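Local structure of flagellar motor switch protein FliG (Thermotoga maritima, 3AJC) at residues Q26-A29 against V30-Y34; R148-T152 against R153-L157; D164-K167 against E168-K172. The protein probably forms part of a switch complex, thought to lie at the base of the flagellar basal body, that responds to chemotaxis proteins and helps determine the direction of rotation. One frame throughout, in Å; residues are numbered along the deposited sequence.

Contact 1 of 3, residues Q26-A29 against V30-Y34; sequences QTIA and VVLSY
Gln26 hands its carbonyl to Val30 one turn further on, Val30 N lying 3.0 Å from Gln26 O, and the same i to i+4 step repeats three times. Val31 N donates to Thr27 O over a longer 3.3 Å, and Ser33 N reaches Ala29 O at 3.0 Å. The straightest of the four is Leu32 N to Ile28 O, with an N-H...O angle of 172°. All four carbonyls of residues 26-29 are thus taken up by the turn that follows. This is alpha-helix 25-33 of the FliG middle domain, and Gln26 belongs to the EHPQR motif important for interaction with FliM. Its amide splits its duties: OE1 accepts from NH1 of Arg58, the arginine of the same motif, while NE2 reaches forward along the helix to lie 3.8 Å from Val30 CG2, a van der Waals contact. The bend at chi2 (54°) turns the amide toward that next turn. The hydroxyl of Ser33 instead points back, its OG donating to Val30 O at 3.1 Å from above the carbonyl plane, with CB resting 3.3 Å from Ala29 O. An alanine in place of Ser33 is likely to leave Val30 O without this hydroxyl donor. On the apolar side, Ile28 CG2 faces Leu32 CG at 4.2 Å; Ile28 also packs on Val55 of helix 49-60, and Leu32 on Ile59 of that helix and on Ala40, Ile43 and Leu44 of helix 37-46.

Contact 2 of 3, residues R148-T152 against R153-L157; sequences REVDT and RDLAL
Asp151 caps the helix that Asp154 and Leu155 help to build. Starting from CB, its chain turns up between its own backbone N and carbonyl carbon (chi1 64°), which swings the carboxylate back over the first turn. OD1 does most of the work there: Asp154 N donates to it at 3.0 Å, coming from above the carboxylate plane, with an N-H...O angle of 154°. The same oxygen accepts from a water at 3.1 Å, and that water in turn accepts from Arg153 N, so two amides of the first turn are served by one carboxylate oxygen, one directly and one by relay. Arg153 CB also touches OD1, at 3.7 Å. OD2, the other branch, runs toward the carboxylate of Asp154, whose plane stands 72° from its own; the two groups are modelled too close for their spacing to be trusted. To the extent that the Asp151 carboxylate is charged, it would probably be favoured by the positive end of the helix dipole. Beside the N-cap, the backbone closes the turn with Leu155 N on Asp151 O at 3.1 Å and Ala156 N on Thr152 O at 3.0 Å. Val150 CG1 meets Leu155 CB at 4.0 Å, the side chains crossing at about a right angle; this contact between the residue before the N-cap and the fourth residue after it is a hydrophobic staple. In this all-helical domain, Val150 leans on Ile204 and Ile207 of helix 194-213, whereas Thr152 touches Glu185 and Ala156 packs on Leu182, Glu185 and Leu186 of helix 176-187, so the loop before helix 152-159 rests on helix 194-213 and the first turns of the helix itself on helix 176-187.

Contact 3 of 3, residues D164-K167 against E168-K172; sequences DELK and EKIFK
Phe171 meets Lys167 through its CB, 3.5 Å from Lys167 O; the flat ring beyond leads away from residues 164-167 and packs against Ala179, Leu182 and Lys183 of helix 176-187. A second flat group, the carboxylate of Asp164, lies in the first turn of the short alpha-helix 164-171 of the FliG C-terminal domain. Lys167 NZ meets its OD2 end-on at 2.9 Å in a salt bridge. A bend at the last torsion of Lys167 (chi4 66°) turns the ammonium group to that oxygen, and Ala162 O, just before the helix, accepts from it as well. On the buried side Leu166 and Ile170 touch by their CD1 atoms at 4.0 Å, Leu166 also resting on Phe132 and Ile135, and Ile170 on Leu147 of helix 140-147. Backbone bonds bind the two turns, Glu168 N to Asp164 O at 2.9 Å and Lys169 N to Glu165 O at 3.0 Å. Ile170 N does double service: besides its regular bond to Leu166 O, it makes a weak one to Lys167 O at 3.3 Å, with an N-H...O angle of only 121°.

Running from the N terminus, contact 1 comes first, within helix 25-33 of the middle domain; contacts 2 and 3 follow much later, in the C-terminal domain, on the opposite side of the chain's centre. Each is a turn-length contact in one continuous stretch, so none closes a long loop, and they stand in series without nesting or crossing. Centres of contacts 1 and 2 are about 37 Å apart. Contact 2, at the start of helix 152-159 and the loop before it, and contact 3, on the next helix 164-171, lie about 14 Å apart between centres and about 4 Å at their nearest atoms, without touching. Both pack on helix 176-187, which ties these two helices together.

Contact 1 of 3, residues Q26-A29 against V30-Y34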
loop_
_atom_site.group_PDB
_atom_site.type_symbol
_atom_site.label_atom_id
_atom_site.label_comp_id
_atom_site.label_asym_id
_atom_site.label_seq_id
_atom_site.Cartn_x
_atom_site.Cartn_y
_atom_site.Cartn_z
ATOM N N GLN A 26 5.126 16.131 13.407
ATOM C CA GLN A 26 6.245 15.749 12.544
ATOM C C GLN A 26 7.085 14.662 13.192
ATOM O O GLN A 26 7.485 13.695 12.543
ATOM C CB GLN A 26 7.119 16.976 12.246
ATOM C CG GLN A 26 8.338 16.708 11.378
ATOM C CD GLN A 26 7.996 16.011 10.069
ATOM O OE1 GLN A 26 7.045 16.377 9.377
ATOM N NE2 GLN A 26 8.786 15.006 9.717
ATOM N N THR A 27 7.353 14.828 14.477
ATOM C CA THR A 27 8.134 13.852 15.220
ATOM C C THR A 27 7.361 12.536 15.281
ATOM O O THR A 27 7.948 11.449 15.298
ATOM C CB THR A 27 8.409 14.366 16.642
ATOM O OG1 THR A 27 9.068 15.638 16.560
ATOM C CG2 THR A 27 9.286 13.394 17.408
ATOM N N ILE A 28 6.038 12.640 15.315
ATOM C CA ILE A 28 5.181 11.457 15.354
ATOM C C ILE A 28 5.281 10.739 14.011
ATOM O O ILE A 28 5.445 9.519 13.960
ATOM C CB ILE A 28 3.703 11.845 15.622
ATOM C CG1 ILE A 28 3.578 12.470 17.018
ATOM C CG2 ILE A 28 2.805 10.612 15.496
ATOM C CD1 ILE A 28 2.163 12.912 17.379
ATOM N N ALA A 29 5.194 11.515 12.932
ATOM C CA ALA A 29 5.288 10.993 11.573
ATOM C C ALA A 29 6.579 10.196 11.382
ATOM O O ALA A 29 6.581 9.122 10.774
ATOM C CB ALA A 29 5.239 12.132 10.587
ATOM N N VAL A 30 7.677 10.718 11.918
ATOM C CA VAL A 30 8.970 10.054 11.802
ATOM C C VAL A 30 9.017 8.697 12.486
ATOM O O VAL A 30 9.514 7.718 11.911
ATOM C CB VAL A 30 10.110 10.930 12.388
ATOM C CG1 VAL A 30 11.366 10.097 12.572
ATOM C CG2 VAL A 30 10.391 12.095 11.458
ATOM N N VAL A 31 8.524 8.639 13.716
ATOM C CA VAL A 31 8.533 7.390 14.464
ATOM C C VAL A 31 7.683 6.320 13.788
ATOM O O VAL A 31 8.114 5.182 13.640
ATOM C CB VAL A 31 8.001 7.580 15.908
ATOM C CG1 VAL A 31 7.964 6.222 16.626
ATOM C CG2 VAL A 31 8.879 8.562 16.671
ATOM N N LEU A 32 6.477 6.689 13.371
ATOM C CA LEU A 32 5.568 5.732 12.748
ATOM C C LEU A 32 6.034 5.249 11.384
ATOM O O LEU A 32 5.848 4.073 11.043
ATOM C CB LEU A 32 4.155 6.324 12.614
ATOM C CG LEU A 32 3.373 6.774 13.862
ATOM C CD1 LEU A 32 1.872 6.757 13.569
ATOM C CD2 LEU A 32 3.660 5.849 15.008
ATOM N N SER A 33 6.630 6.148 10.601
ATOM C CA SER A 33 7.096 5.768 9.271
ATOM C C SER A 33 8.198 4.714 9.360
ATOM O O SER A 33 8.533 4.081 8.358
ATOM C CB SER A 33 7.582 6.999 8.483
ATOM O OG SER A 33 8.895 7.370 8.857
ATOM N N TYR A 34 8.745 4.514 10.559
ATOM C CA TYR A 34 9.793 3.510 10.768
ATOM C C TYR A 34 9.261 2.168 11.265
ATOM O O TYR A 34 9.999 1.181 11.333
ATOM C CB TYR A 34 10.840 4.007 11.771
ATOM C CG TYR A 34 11.969 4.791 11.146
ATOM C CD1 TYR A 34 12.022 6.180 11.256
ATOM C CD2 TYR A 34 12.971 4.148 10.423
ATOM C CE1 TYR A 34 13.047 6.915 10.661
ATOM C CE2 TYR A 34 14.000 4.867 9.822
ATOM C CZ TYR A 34 14.032 6.250 9.946
ATOM O OH TYR A 34 15.052 6.973 9.376
#

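Contact 2 of 3, residues R148-T152 against R153-L157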
loop_
_atom_site.group_PDB
_atom_site.type_symbol
_atom_site.label_atom_id
_atom_site.label_comp_id
_atom_site.label_asym_id
_atom_site.label_seq_id
_atom_site.Cartn_x
_atom_site.Cartn_y
_atom_site.Cartn_z
ATOM N N ARG A 148 -3.540 -9.050 -20.166
ATOM C CA ARG A 148 -2.652 -9.030 -21.320
ATOM C C ARG A 148 -1.254 -8.540 -20.959
ATOM O O ARG A 148 -0.314 -8.704 -21.739
ATOM C CB ARG A 148 -3.242 -8.150 -22.426
ATOM C CG ARG A 148 -4.432 -8.791 -23.136
ATOM C CD ARG A 148 -5.071 -7.842 -24.144
ATOM N NE ARG A 148 -5.508 -6.604 -23.509
ATOM C CZ ARG A 148 -6.334 -5.729 -24.072
ATOM N NH1 ARG A 148 -6.815 -5.963 -25.288
ATOM N NH2 ARG A 148 -6.684 -4.621 -23.423
ATOM N N GLU A 149 -1.117 -7.954 -19.769
ATOM C CA GLU A 149 0.165 -7.420 -19.314
ATOM C C GLU A 149 0.857 -8.308 -18.284
ATOM O O GLU A 149 1.896 -7.933 -17.742
ATOM C CB GLU A 149 -0.055 -6.042 -18.699
ATOM C CG GLU A 149 -0.923 -5.127 -19.549
ATOM C CD GLU A 149 -0.126 -4.355 -20.580
ATOM O OE1 GLU A 149 -0.740 -3.841 -21.543
ATOM O OE2 GLU A 149 1.111 -4.247 -20.419
ATOM N N VAL A 150 0.295 -9.485 -18.022
ATOM C CA VAL A 150 0.855 -10.382 -17.018
ATOM C C VAL A 150 1.356 -11.720 -17.554
ATOM O O VAL A 150 0.600 -12.456 -18.181
ATOM C CB VAL A 150 -0.199 -10.673 -15.919
ATOM C CG1 VAL A 150 0.438 -11.501 -14.780
ATOM C CG2 VAL A 150 -0.785 -9.346 -15.403
ATOM N N ASP A 151 2.616 -12.047 -17.288
ATOM C CA ASP A 151 3.164 -13.320 -17.752
ATOM C C ASP A 151 2.591 -14.472 -16.932
ATOM O O ASP A 151 2.211 -14.311 -15.766
ATOM C CB ASP A 151 4.696 -13.331 -17.677
ATOM C CG ASP A 151 5.214 -13.220 -16.255
ATOM O OD1 ASP A 151 5.546 -14.255 -15.641
ATOM O OD2 ASP A 151 5.284 -12.083 -15.747
ATOM N N THR A 152 2.527 -15.634 -17.567
ATOM C CA THR A 152 1.984 -16.827 -16.950
ATOM C C THR A 152 2.489 -17.129 -15.551
ATOM O O THR A 152 1.690 -17.373 -14.646
ATOM C CB THR A 152 2.253 -18.062 -17.833
ATOM O OG1 THR A 152 1.657 -17.855 -19.114
ATOM C CG2 THR A 152 1.678 -19.330 -17.191
ATOM N N ARG A 153 3.806 -17.126 -15.363
ATOM C CA ARG A 153 4.342 -17.466 -14.055
ATOM C C ARG A 153 3.974 -16.492 -12.943
ATOM O O ARG A 153 3.704 -16.904 -11.816
ATOM C CB ARG A 153 5.858 -17.627 -14.113
ATOM C CG ARG A 153 6.434 -18.201 -12.823
ATOM C CD ARG A 153 7.784 -18.857 -13.064
ATOM N NE ARG A 153 8.137 -19.771 -11.980
ATOM C CZ ARG A 153 8.588 -19.384 -10.793
ATOM N NH1 ARG A 153 8.755 -18.093 -10.528
ATOM N NH2 ARG A 153 8.854 -20.290 -9.865
ATOM N N ASP A 154 3.978 -15.201 -13.240
ATOM C CA ASP A 154 3.623 -14.240 -12.213
ATOM C C ASP A 154 2.161 -14.419 -11.823
ATOM O O ASP A 154 1.802 -14.300 -10.652
ATOM C CB ASP A 154 3.881 -12.820 -12.696
ATOM C CG ASP A 154 5.340 -12.445 -12.594
ATOM O OD1 ASP A 154 5.969 -12.790 -11.564
ATOM O OD2 ASP A 154 5.859 -11.805 -13.526
ATOM N N LEU A 155 1.331 -14.734 -12.810
ATOM C CA LEU A 155 -0.083 -14.936 -12.570
ATOM C C LEU A 155 -0.265 -16.142 -11.651
ATOM O O LEU A 155 -0.981 -16.069 -10.658
ATOM C CB LEU A 155 -0.808 -15.162 -13.897
ATOM C CG LEU A 155 -2.326 -15.010 -13.958
ATOM C CD1 LEU A 155 -2.768 -13.771 -13.166
ATOM C CD2 LEU A 155 -2.756 -14.895 -15.432
ATOM N N ALA A 156 0.398 -17.245 -11.980
ATOM C CA ALA A 156 0.282 -18.455 -11.183
ATOM C C ALA A 156 0.699 -18.199 -9.737
ATOM O O ALA A 156 0.005 -18.611 -8.802
ATOM C CB ALA A 156 1.125 -19.562 -11.792
ATOM N N LEU A 157 1.832 -17.525 -9.558
ATOM C CA LEU A 157 2.325 -17.202 -8.226
ATOM C C LEU A 157 1.316 -16.346 -7.471
ATOM O O LEU A 157 0.935 -16.654 -6.341
ATOM C CB LEU A 157 3.653 -16.442 -8.322
ATOM C CG LEU A 157 4.855 -17.264 -8.785
ATOM C CD1 LEU A 157 6.050 -16.364 -9.131
ATOM C CD2 LEU A 157 5.205 -18.230 -7.687
HETATM O O HOH W 1 5.762 -16.729 -17.455
#

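Contact 3 of 3, residues D164-K167 against E168-K172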
loop_
_atom_site.group_PDB
_atom_site.type_symbol
_atom_site.label_atom_id
_atom_site.label_comp_id
_atom_site.label_asym_id
_atom_site.label_seq_id
_atom_site.Cartn_x
_atom_site.Cartn_y
_atom_site.Cartn_z
ATOM N N ASP A 164 -10.572 -17.826 -3.542
ATOM C CA ASP A 164 -11.181 -18.627 -4.597
ATOM C C ASP A 164 -12.051 -17.775 -5.507
ATOM O O ASP A 164 -12.114 -17.994 -6.713
ATOM C CB ASP A 164 -12.026 -19.746 -3.986
ATOM C CG ASP A 164 -11.180 -20.801 -3.287
ATOM O OD1 ASP A 164 -11.769 -21.737 -2.707
ATOM O OD2 ASP A 164 -9.931 -20.698 -3.320
ATOM N N GLU A 165 -12.724 -16.799 -4.921
ATOM C CA GLU A 165 -13.585 -15.919 -5.687
ATOM C C GLU A 165 -12.757 -15.066 -6.646
ATOM O O GLU A 165 -13.136 -14.858 -7.798
ATOM C CB GLU A 165 -14.369 -15.036 -4.728
ATOM C CG GLU A 165 -15.038 -13.854 -5.349
ATOM C CD GLU A 165 -15.561 -12.922 -4.284
ATOM O OE1 GLU A 165 -15.006 -12.972 -3.163
ATOM O OE2 GLU A 165 -16.505 -12.142 -4.553
ATOM N N LEU A 166 -11.625 -14.564 -6.170
ATOM C CA LEU A 166 -10.778 -13.752 -7.023
ATOM C C LEU A 166 -10.167 -14.654 -8.072
ATOM O O LEU A 166 -9.962 -14.228 -9.210
ATOM C CB LEU A 166 -9.673 -13.071 -6.219
ATOM C CG LEU A 166 -8.658 -12.289 -7.058
ATOM C CD1 LEU A 166 -9.390 -11.306 -7.967
ATOM C CD2 LEU A 166 -7.680 -11.567 -6.131
ATOM N N LYS A 167 -9.863 -15.890 -7.686
ATOM C CA LYS A 167 -9.302 -16.857 -8.622
ATOM C C LYS A 167 -10.273 -16.979 -9.794
ATOM O O LYS A 167 -9.889 -16.849 -10.957
ATOM C CB LYS A 167 -9.154 -18.237 -7.973
ATOM C CG LYS A 167 -8.135 -18.347 -6.847
ATOM C CD LYS A 167 -7.843 -19.825 -6.561
ATOM C CE LYS A 167 -6.836 -20.021 -5.438
ATOM N NZ LYS A 167 -7.391 -19.553 -4.143
ATOM N N GLU A 168 -11.539 -17.224 -9.468
ATOM C CA GLU A 168 -12.581 -17.369 -10.470
ATOM C C GLU A 168 -12.754 -16.157 -11.378
ATOM O O GLU A 168 -12.726 -16.292 -12.602
ATOM C CB GLU A 168 -13.915 -17.706 -9.798
ATOM C CG GLU A 168 -14.172 -19.199 -9.693
ATOM C CD GLU A 168 -14.390 -19.846 -11.061
ATOM O OE1 GLU A 168 -15.542 -20.218 -11.375
ATOM O OE2 GLU A 168 -13.411 -19.976 -11.827
ATOM N N LYS A 169 -12.922 -14.975 -10.802
ATOM C CA LYS A 169 -13.110 -13.800 -11.641
ATOM C C LYS A 169 -11.942 -13.577 -12.609
ATOM O O LYS A 169 -12.136 -13.068 -13.718
ATOM C CB LYS A 169 -13.343 -12.546 -10.795
ATOM C CG LYS A 169 -13.834 -11.373 -11.638
ATOM C CD LYS A 169 -14.370 -10.223 -10.803
ATOM C CE LYS A 169 -15.032 -9.174 -11.699
ATOM N NZ LYS A 169 -15.487 -7.962 -10.958
ATOM N N ILE A 170 -10.735 -13.956 -12.199
ATOM C CA ILE A 170 -9.580 -13.798 -13.072
ATOM C C ILE A 170 -9.641 -14.834 -14.192
ATOM O O ILE A 170 -9.480 -14.504 -15.371
ATOM C CB ILE A 170 -8.248 -13.976 -12.307
ATOM C CG1 ILE A 170 -7.968 -12.731 -11.466
ATOM C CG2 ILE A 170 -7.102 -14.223 -13.297
ATOM C CD1 ILE A 170 -6.761 -12.845 -10.574
ATOM N N PHE A 171 -9.883 -16.084 -13.810
ATOM C CA PHE A 171 -9.963 -17.172 -14.771
ATOM C C PHE A 171 -11.013 -16.947 -15.849
ATOM O O PHE A 171 -10.702 -17.024 -17.032
ATOM C CB PHE A 171 -10.240 -18.498 -14.064
ATOM C CG PHE A 171 -9.457 -19.639 -14.628
ATOM C CD1 PHE A 171 -8.102 -19.765 -14.340
ATOM C CD2 PHE A 171 -10.049 -20.549 -15.503
ATOM C CE1 PHE A 171 -7.338 -20.768 -14.920
ATOM C CE2 PHE A 171 -9.292 -21.559 -16.091
ATOM C CZ PHE A 171 -7.930 -21.663 -15.795
ATOM N N LYS A 172 -12.248 -16.655 -15.466
ATOM C CA LYS A 172 -13.270 -16.458 -16.484
ATOM C C LYS A 172 -12.982 -15.276 -17.410
ATOM O O LYS A 172 -13.706 -15.046 -18.378
ATOM C CB LYS A 172 -14.660 -16.324 -15.845
ATOM C CG LYS A 172 -14.935 -15.092 -14.998
ATOM C CD LYS A 172 -16.346 -15.236 -14.398
ATOM C CE LYS A 172 -16.737 -14.111 -13.436
ATOM N NZ LYS A 172 -17.061 -12.805 -14.080
#